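Local coordinates for fatty acid-binding protein homolog (Ascaris suum, PDB 6I8X) that binds fatty acids inside a beta-barrel and may sequester potentially toxic fatty acids and their peroxidation products or help maintain the impermeable lipid layer of the eggshell, at residues D26-A31 and E120-R125; K49-A54 and D129-K134; T73-W78 and H94-D99. One frame throughout, in Å; residues are numbered along the deposited sequence.

Contact 1: D26-A31 and E120-R125. With EDO (1,2-ethanediol), chain H.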
# COMPACT_ATOMS: atom_id res chain seq x y z
N ASP A 26 3.64 -16.33 -3.23
CA ASP A 26 4.32 -16.90 -4.40
C ASP A 26 3.40 -17.13 -5.61
O ASP A 26 3.76 -16.74 -6.72
CB ASP A 26 5.04 -18.21 -4.04
CG ASP A 26 5.88 -18.70 -5.19
OD1 ASP A 26 7.02 -18.24 -5.32
OD2 ASP A 26 5.37 -19.53 -6.01
N GLU A 27 2.26 -17.78 -5.42
CA GLU A 27 1.34 -18.02 -6.53
C GLU A 27 0.79 -16.71 -7.09
O GLU A 27 0.57 -16.60 -8.30
CB GLU A 27 0.22 -19.02 -6.16
CG GLU A 27 -0.36 -19.79 -7.34
CD GLU A 27 0.57 -20.55 -8.28
OE1 GLU A 27 1.65 -21.00 -7.83
OE2 GLU A 27 0.21 -20.71 -9.47
N TYR A 28 0.59 -15.71 -6.21
CA TYR A 28 0.14 -14.37 -6.59
C TYR A 28 1.16 -13.72 -7.50
O TYR A 28 0.78 -13.15 -8.50
CB TYR A 28 -0.13 -13.48 -5.36
CG TYR A 28 -0.25 -12.01 -5.73
CD1 TYR A 28 -1.45 -11.50 -6.23
CD2 TYR A 28 0.85 -11.16 -5.68
CE1 TYR A 28 -1.56 -10.15 -6.60
CE2 TYR A 28 0.76 -9.83 -6.09
CZ TYR A 28 -0.45 -9.33 -6.53
OH TYR A 28 -0.54 -8.01 -6.89
N LEU A 29 2.46 -13.75 -7.11
CA LEU A 29 3.56 -13.17 -7.88
C LEU A 29 3.71 -13.87 -9.22
O LEU A 29 4.02 -13.22 -10.22
CB LEU A 29 4.89 -13.17 -7.09
CG LEU A 29 4.95 -12.25 -5.86
CD1 LEU A 29 6.22 -12.51 -5.08
CD2 LEU A 29 4.84 -10.75 -6.24
N LYS A 30 3.42 -15.16 -9.25
CA LYS A 30 3.42 -16.00 -10.45
C LYS A 30 2.28 -15.55 -11.40
O LYS A 30 2.53 -15.37 -12.59
CB LYS A 30 3.27 -17.47 -10.07
CG LYS A 30 4.19 -18.35 -10.86
CD LYS A 30 4.22 -19.76 -10.32
CE LYS A 30 4.62 -20.67 -11.43
NZ LYS A 30 4.67 -22.08 -11.00
N ALA A 31 1.06 -15.33 -10.86
CA ALA A 31 -0.10 -14.88 -11.65
C ALA A 31 0.16 -13.50 -12.28
O ALA A 31 -0.26 -13.23 -13.39
CB ALA A 31 -1.36 -14.86 -10.78
N GLU A 120 -4.36 -1.94 -10.61
CA GLU A 120 -4.44 -2.86 -9.48
C GLU A 120 -4.72 -2.15 -8.15
O GLU A 120 -4.05 -1.17 -7.82
CB GLU A 120 -3.18 -3.73 -9.39
CG GLU A 120 -3.22 -4.65 -8.18
CD GLU A 120 -2.30 -5.85 -8.17
OE1 GLU A 120 -1.12 -5.69 -8.54
OE2 GLU A 120 -2.74 -6.92 -7.69
N THR A 121 -5.68 -2.70 -7.38
CA THR A 121 -6.05 -2.22 -6.05
C THR A 121 -5.58 -3.16 -4.93
O THR A 121 -5.81 -4.38 -4.99
CB THR A 121 -7.57 -1.95 -6.00
OG1 THR A 121 -7.91 -1.05 -7.06
CG2 THR A 121 -8.02 -1.34 -4.65
N TYR A 122 -4.95 -2.58 -3.88
CA TYR A 122 -4.53 -3.29 -2.66
C TYR A 122 -5.44 -2.84 -1.52
O TYR A 122 -5.78 -1.67 -1.43
CB TYR A 122 -3.06 -3.01 -2.28
CG TYR A 122 -2.10 -3.18 -3.43
CD1 TYR A 122 -1.92 -4.41 -4.04
CD2 TYR A 122 -1.39 -2.09 -3.93
CE1 TYR A 122 -1.03 -4.57 -5.10
CE2 TYR A 122 -0.52 -2.23 -5.02
CZ TYR A 122 -0.33 -3.48 -5.59
OH TYR A 122 0.55 -3.63 -6.63
N GLU A 123 -5.82 -3.77 -0.66
CA GLU A 123 -6.72 -3.52 0.46
C GLU A 123 -6.00 -3.72 1.80
O GLU A 123 -5.29 -4.70 1.96
CB GLU A 123 -7.90 -4.47 0.30
CG GLU A 123 -8.94 -4.45 1.41
CD GLU A 123 -9.98 -5.55 1.29
OE1 GLU A 123 -10.34 -5.92 0.15
OE2 GLU A 123 -10.44 -6.03 2.35
N TYR A 124 -6.19 -2.78 2.75
CA TYR A 124 -5.61 -2.88 4.07
C TYR A 124 -6.68 -2.93 5.11
O TYR A 124 -7.65 -2.16 5.06
CB TYR A 124 -4.67 -1.72 4.40
CG TYR A 124 -3.48 -1.56 3.49
CD1 TYR A 124 -2.25 -2.11 3.82
CD2 TYR A 124 -3.55 -0.72 2.37
CE1 TYR A 124 -1.11 -1.85 3.06
CE2 TYR A 124 -2.42 -0.47 1.59
CZ TYR A 124 -1.20 -1.04 1.94
OH TYR A 124 -0.08 -0.78 1.20
N ARG A 125 -6.50 -3.84 6.09
CA ARG A 125 -7.44 -4.01 7.18
C ARG A 125 -6.67 -4.22 8.45
O ARG A 125 -5.59 -4.77 8.42
CB ARG A 125 -8.37 -5.21 6.92
CG ARG A 125 -9.35 -5.01 5.76
CD ARG A 125 -10.33 -6.17 5.63
NE ARG A 125 -11.28 -6.20 6.74
CZ ARG A 125 -12.45 -5.57 6.74
NH1 ARG A 125 -12.84 -4.87 5.68
NH2 ARG A 125 -13.25 -5.64 7.79
C1 EDO H . -8.09 -7.39 -3.79
O1 EDO H . -8.15 -6.06 -3.29
C2 EDO H . -8.19 -8.42 -2.63
O2 EDO H . -9.29 -8.09 -1.80

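Contact 2: K49-A54 and D129-K134. With VCA (vaccenic acid), chain C.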
# COMPACT_ATOMS: atom_id res chain seq x y z
N LYS A 49 6.07 -0.48 6.64
CA LYS A 49 5.12 0.51 6.14
C LYS A 49 4.90 1.57 7.19
O LYS A 49 4.84 1.26 8.36
CB LYS A 49 3.79 -0.15 5.73
CG LYS A 49 3.89 -0.91 4.42
CD LYS A 49 2.55 -1.50 3.98
CE LYS A 49 2.69 -2.37 2.77
NZ LYS A 49 2.75 -1.60 1.52
N LYS A 50 4.83 2.82 6.77
CA LYS A 50 4.62 3.94 7.69
C LYS A 50 3.54 4.80 7.14
O LYS A 50 3.57 5.14 5.97
CB LYS A 50 5.89 4.77 7.93
CG LYS A 50 6.98 4.04 8.66
CD LYS A 50 8.17 4.98 8.97
CE LYS A 50 9.21 4.31 9.82
NZ LYS A 50 10.47 5.09 9.89
N PHE A 51 2.55 5.09 7.96
CA PHE A 51 1.43 5.98 7.65
C PHE A 51 1.40 7.03 8.74
O PHE A 51 1.42 6.69 9.93
CB PHE A 51 0.09 5.21 7.65
CG PHE A 51 -0.12 4.25 6.50
CD1 PHE A 51 0.33 2.93 6.58
CD2 PHE A 51 -0.81 4.65 5.36
CE1 PHE A 51 0.10 2.03 5.54
CE2 PHE A 51 -1.03 3.74 4.31
CZ PHE A 51 -0.60 2.43 4.41
N ARG A 52 1.39 8.30 8.36
CA ARG A 52 1.29 9.39 9.33
C ARG A 52 0.49 10.56 8.77
O ARG A 52 0.30 10.65 7.56
CB ARG A 52 2.69 9.84 9.79
CG ARG A 52 3.53 10.52 8.71
CD ARG A 52 4.78 11.12 9.30
NE ARG A 52 5.61 11.76 8.27
CZ ARG A 52 6.59 11.15 7.61
NH1 ARG A 52 6.87 9.87 7.84
NH2 ARG A 52 7.30 11.81 6.70
N ASN A 53 0.07 11.50 9.67
CA ASN A 53 -0.55 12.77 9.30
C ASN A 53 0.59 13.51 8.60
O ASN A 53 1.74 13.36 9.01
CB ASN A 53 -0.97 13.55 10.55
CG ASN A 53 -2.12 12.93 11.30
OD1 ASN A 53 -3.25 12.98 10.85
ND2 ASN A 53 -1.86 12.32 12.44
N ALA A 54 0.31 14.24 7.52
CA ALA A 54 1.35 14.95 6.75
C ALA A 54 2.26 15.83 7.61
O ALA A 54 1.77 16.67 8.36
CB ALA A 54 0.72 15.77 5.64
N ASP A 129 -3.30 -6.56 16.50
CA ASP A 129 -2.01 -5.85 16.36
C ASP A 129 -1.47 -5.85 14.94
O ASP A 129 -0.37 -5.38 14.70
CB ASP A 129 -0.97 -6.43 17.32
CG ASP A 129 -1.45 -6.39 18.75
OD1 ASP A 129 -1.72 -5.26 19.25
OD2 ASP A 129 -1.67 -7.48 19.32
N TYR A 130 -2.25 -6.38 14.00
CA TYR A 130 -1.84 -6.52 12.61
C TYR A 130 -2.58 -5.66 11.64
O TYR A 130 -3.78 -5.47 11.76
CB TYR A 130 -1.94 -8.00 12.14
CG TYR A 130 -0.95 -8.91 12.83
CD1 TYR A 130 -1.28 -9.54 14.03
CD2 TYR A 130 0.33 -9.09 12.32
CE1 TYR A 130 -0.34 -10.31 14.72
CE2 TYR A 130 1.27 -9.89 12.98
CZ TYR A 130 0.93 -10.50 14.18
OH TYR A 130 1.85 -11.26 14.86
N LEU A 131 -1.85 -5.20 10.63
CA LEU A 131 -2.36 -4.56 9.43
C LEU A 131 -2.24 -5.71 8.40
O LEU A 131 -1.17 -6.29 8.23
CB LEU A 131 -1.46 -3.37 9.04
CG LEU A 131 -1.87 -2.58 7.79
CD1 LEU A 131 -3.15 -1.73 8.03
CD2 LEU A 131 -0.72 -1.72 7.30
N VAL A 132 -3.34 -6.07 7.77
CA VAL A 132 -3.42 -7.13 6.77
C VAL A 132 -3.57 -6.46 5.40
O VAL A 132 -4.52 -5.70 5.19
CB VAL A 132 -4.60 -8.10 7.07
CG1 VAL A 132 -4.60 -9.28 6.10
CG2 VAL A 132 -4.59 -8.58 8.52
N MET A 133 -2.64 -6.74 4.49
CA MET A 133 -2.69 -6.25 3.14
C MET A 133 -3.15 -7.39 2.24
O MET A 133 -2.49 -8.41 2.20
CB MET A 133 -1.33 -5.74 2.68
CG MET A 133 -1.40 -5.03 1.35
SD MET A 133 0.28 -4.77 0.78
CE MET A 133 0.02 -3.58 -0.46
N LYS A 134 -4.25 -7.19 1.51
CA LYS A 134 -4.83 -8.19 0.61
C LYS A 134 -4.73 -7.75 -0.84
O LYS A 134 -4.96 -6.58 -1.18
CB LYS A 134 -6.31 -8.48 0.98
CG LYS A 134 -6.49 -9.13 2.34
CD LYS A 134 -7.96 -9.45 2.63
CE LYS A 134 -8.21 -9.96 4.04
NZ LYS A 134 -7.66 -11.34 4.27
O2 VCA C . 3.84 -3.22 -0.89
C1 VCA C . 4.62 -4.20 -0.53
O1 VCA C . 4.76 -4.55 0.62
C2 VCA C . 5.33 -4.88 -1.67
C3 VCA C . 6.77 -5.32 -1.37
C4 VCA C . 7.54 -5.64 -2.64
C5 VCA C . 8.93 -6.22 -2.41
C6 VCA C . 10.02 -5.18 -2.30
C7 VCA C . 11.35 -5.76 -1.89
C8 VCA C . 12.19 -6.41 -2.97
C9 VCA C . 13.03 -5.44 -3.78
C10 VCA C . 13.76 -6.12 -4.95
C11 VCA C . 13.99 -5.21 -6.12
C12 VCA C . 13.06 -4.76 -6.94
C13 VCA C . 11.59 -5.05 -6.86
C14 VCA C . 10.80 -4.59 -8.08
C15 VCA C . 9.34 -5.02 -8.09
C16 VCA C . 8.51 -4.54 -6.90
C17 VCA C . 7.05 -4.93 -6.99
C18 VCA C . 6.17 -4.18 -6.02

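Contact 3: T73-W78 and H94-D99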
# COMPACT_ATOMS: atom_id res chain seq x y z
N THR A 73 9.90 3.90 -1.15
CA THR A 73 8.97 4.89 -1.72
C THR A 73 8.55 5.85 -0.62
O THR A 73 8.54 5.49 0.56
CB THR A 73 7.78 4.28 -2.51
OG1 THR A 73 6.90 3.56 -1.65
CG2 THR A 73 8.23 3.41 -3.66
N HIS A 74 8.27 7.11 -0.99
CA HIS A 74 7.90 8.16 -0.05
C HIS A 74 6.86 9.04 -0.71
O HIS A 74 7.19 9.89 -1.55
CB HIS A 74 9.13 9.01 0.37
CG HIS A 74 10.35 8.22 0.71
ND1 HIS A 74 10.64 7.85 2.02
CD2 HIS A 74 11.35 7.77 -0.09
CE1 HIS A 74 11.79 7.21 1.97
NE2 HIS A 74 12.25 7.13 0.72
N HIS A 75 5.59 8.82 -0.34
CA HIS A 75 4.43 9.56 -0.87
C HIS A 75 4.01 10.61 0.16
O HIS A 75 3.51 10.27 1.23
CB HIS A 75 3.30 8.58 -1.22
CG HIS A 75 3.76 7.44 -2.09
ND1 HIS A 75 4.62 7.65 -3.17
CD2 HIS A 75 3.47 6.12 -2.00
CE1 HIS A 75 4.83 6.45 -3.69
NE2 HIS A 75 4.13 5.51 -3.05
N LYS A 76 4.26 11.90 -0.15
CA LYS A 76 4.01 13.03 0.75
C LYS A 76 2.82 13.89 0.38
O LYS A 76 2.64 14.23 -0.79
CB LYS A 76 5.26 13.92 0.88
CG LYS A 76 6.57 13.17 1.19
CD LYS A 76 6.67 12.72 2.65
CE LYS A 76 8.09 12.42 3.05
NZ LYS A 76 8.95 13.65 3.04
N ASP A 77 2.06 14.29 1.41
CA ASP A 77 0.91 15.19 1.36
C ASP A 77 -0.24 14.72 0.49
O ASP A 77 -0.82 15.52 -0.25
CB ASP A 77 1.34 16.62 0.94
CG ASP A 77 1.71 17.45 2.12
OD1 ASP A 77 0.82 17.72 2.95
OD2 ASP A 77 2.90 17.80 2.25
N TRP A 78 -0.60 13.44 0.59
CA TRP A 78 -1.73 12.95 -0.19
C TRP A 78 -3.06 13.01 0.61
O TRP A 78 -3.06 13.09 1.83
CB TRP A 78 -1.47 11.56 -0.78
CG TRP A 78 -1.09 10.52 0.23
CD1 TRP A 78 0.18 10.11 0.54
CD2 TRP A 78 -1.98 9.74 1.04
NE1 TRP A 78 0.13 9.13 1.49
CE2 TRP A 78 -1.17 8.90 1.85
CE3 TRP A 78 -3.38 9.67 1.18
CZ2 TRP A 78 -1.71 8.02 2.80
CZ3 TRP A 78 -3.92 8.84 2.15
CH2 TRP A 78 -3.09 8.00 2.93
N HIS A 94 3.78 5.79 -11.35
CA HIS A 94 2.43 5.23 -11.24
C HIS A 94 1.50 6.34 -10.83
O HIS A 94 1.93 7.27 -10.15
CB HIS A 94 2.35 4.15 -10.11
CG HIS A 94 2.95 2.81 -10.40
ND1 HIS A 94 2.68 1.72 -9.59
CD2 HIS A 94 3.82 2.42 -11.36
CE1 HIS A 94 3.38 0.71 -10.09
NE2 HIS A 94 4.07 1.08 -11.17
N LYS A 95 0.22 6.21 -11.17
CA LYS A 95 -0.84 7.06 -10.70
C LYS A 95 -1.40 6.29 -9.48
O LYS A 95 -1.75 5.11 -9.59
CB LYS A 95 -1.89 7.32 -11.79
CG LYS A 95 -1.42 8.37 -12.80
CD LYS A 95 -2.53 8.83 -13.72
CE LYS A 95 -2.06 9.85 -14.75
NZ LYS A 95 -1.55 11.11 -14.12
N ILE A 96 -1.34 6.92 -8.30
CA ILE A 96 -1.78 6.30 -7.05
C ILE A 96 -2.95 7.05 -6.43
O ILE A 96 -2.95 8.27 -6.41
CB ILE A 96 -0.61 6.14 -6.04
CG1 ILE A 96 0.65 5.48 -6.72
CG2 ILE A 96 -1.07 5.40 -4.75
CD1 ILE A 96 2.01 5.67 -5.97
N THR A 97 -3.89 6.31 -5.85
CA THR A 97 -4.98 6.87 -5.08
C THR A 97 -5.19 6.02 -3.85
O THR A 97 -5.50 4.84 -3.98
CB THR A 97 -6.31 6.95 -5.89
OG1 THR A 97 -6.07 7.44 -7.21
CG2 THR A 97 -7.37 7.76 -5.18
N PHE A 98 -5.13 6.64 -2.66
CA PHE A 98 -5.55 5.98 -1.42
C PHE A 98 -6.98 6.42 -1.22
O PHE A 98 -7.34 7.55 -1.53
CB PHE A 98 -4.71 6.43 -0.23
CG PHE A 98 -3.29 5.93 -0.25
CD1 PHE A 98 -2.96 4.71 0.33
CD2 PHE A 98 -2.28 6.70 -0.81
CE1 PHE A 98 -1.63 4.27 0.34
CE2 PHE A 98 -0.95 6.25 -0.79
CZ PHE A 98 -0.64 5.05 -0.21
N ASP A 99 -7.82 5.51 -0.71
CA ASP A 99 -9.23 5.80 -0.45
C ASP A 99 -9.76 4.87 0.62
O ASP A 99 -9.12 3.89 0.96
CB ASP A 99 -10.04 5.67 -1.75
CG ASP A 99 -11.23 6.62 -1.87
OD1 ASP A 99 -11.62 7.25 -0.83
OD2 ASP A 99 -11.80 6.71 -2.97

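Contact 1: D26-A31 and E120-R125
Tyr28 on helix 25-31 and Tyr122 on strand 119-127 have the nearest pair of alpha carbons, CA to CA 12.6 Å, so no backbone atoms meet and long side chains make the junction. One hydrogen bond spans it: Tyr28 OH donates to Glu120 OE2 at 2.6 Å. The two side chains approach from opposite directions. With CG of Tyr28 trans to its amide nitrogen (chi1 165°), the ring reaches out toward the strand, while Glu120, extended along its length, comes to meet it. The phenol hydroxyl lies on the syn side of OE2, 21° out of the carboxylate plane. Glu120 OE1 is engaged in a salt bridge with Arg32 NE, a second partner that probably steadies the negative charge in this buried setting. Tyr122 adds a lighter touch, its CE1 edge standing 3.9 Å from Tyr28 OH. Along the strand, a 1,2-ethanediol, probably from the crystallisation liquor, makes weak hydrogen bonds to Thr121 O and Glu123 OE1. The contact thus ties the first helix of the helix-turn-helix lid, as in fatty acid-binding proteins, to the barrel wall: Tyr28 also packs on Met135 and Thr142 of strands 130-137 and 140-148, and Leu29 rests on helix 36-43.

Contact 2: K49-A54 and D129-K134
Met133 lays its thioether end alongside the tip of Lys49: SD is 3.9 Å from Lys49 CE, and the Met133 methyl CE is likewise 3.9 Å from Lys49 NZ. Met133 gets there by stretching inward almost straight from its strand, whereas Lys49 is extended as far as CE and then bends (chi4 -81°), bringing its amine to the bound vaccenic acid. Lys49 NZ donates a hydrogen bond to VCA O2 at 3.1 Å, and it is also hydrogen-bonded to Asn66 OD1 and Tyr124 OH. Three oxygen partners thus fix the amine, and its probable positive charge would suit the fatty acid carboxylate. Met133 CE, 3.9 Å from VCA O2, offers the same headgroup an apolar flank; both residues belong to the fatty acid pocket. Farther from the headgroup, Phe51 CE1 meets Leu131 CD2 at 4.2 Å, an apolar contact. No hydrogen bond joins the two segments. In the sheet, strands 15-23 and 140-148 intervene between strands 47-53 and 130-137, so the contact spans the barrel interior; Lys49 touches Tyr146, Phe51 packs on Met64 of strand 62-68, and Leu131 and Met133 both lean on Tyr124 of strand 119-127.

Contact 3: T73-W78 and H94-D99
Phe98 can be followed outward over one face of the Trp78 indole. Its CB lies 3.5 Å from Trp78 CZ3, and CG comes next, 3.8 Å from the same Trp78 CZ3. Beyond the branch, Phe98 CD2 is centred over the indole at 3.6 Å from Trp78 CD2, while CE2 runs on toward the pyrrole side, 3.8 Å from Trp78 NE1. On the other branch, CE1 passes beyond the indole and packs against Phe51 CE2. The planes are 19° apart and the six-membered ring centroids 4.1 Å apart, which defines a face-to-face stack; it is offset, because the atom of Trp78 over the Phe98 face, CZ2, sits toward the rim. Trp78 is the second residue of a G1 beta bulge, in which it and Asp77 both face Tyr62; holding CG between its backbone nitrogen and carbonyl carbon (chi1 56°) turns the indole so that one face receives Phe98. Earlier on both strands, the methyl Ile96 CD1 lies over one face of the His75 ring, 4.0 Å from the ring centroid and 29° off the normal, a CH-pi contact whose shortest atom pair is His75 NE2 to Ile96 CD1 at 3.6 Å. His75 ND1 is hydrogen-bonded to Asp86 OD2 of strand 84-87, which probably helps set the ring's rotation. Strands 72-78 and 84-87 are the outermost of the sheet, the two that flank the gap familiar in fatty acid-binding proteins. With ND1 satisfied by Asp86 and no hydrogen bond between the two segments, cohesion here comes from dispersion and buried ring surface.

Overall arrangement
From the N terminus, the chain first lays down helix segment 26-31, then strand segment 49-54, then 73-78. Contact 3 closes first, when 94-99 returns to 73-78 after a short span; it is nested inside the loops of both other contacts. Contact 1 closes next, at 120-125, and contact 2 last, at 129-134, so these two cross. Their later segments lie on adjacent antiparallel strands, joined by probable backbone hydrogen bonds such as Arg125 O to Val132 N. Contact 2 meets contact 3 where Ala54 packs against Asp77, whereas contacts 1 and 3 do not touch and lie on opposite sides of the chain's centre. Together they tie the helical lid, the ligand-bearing interior and strands 72-78 and 93-100 of one barrel.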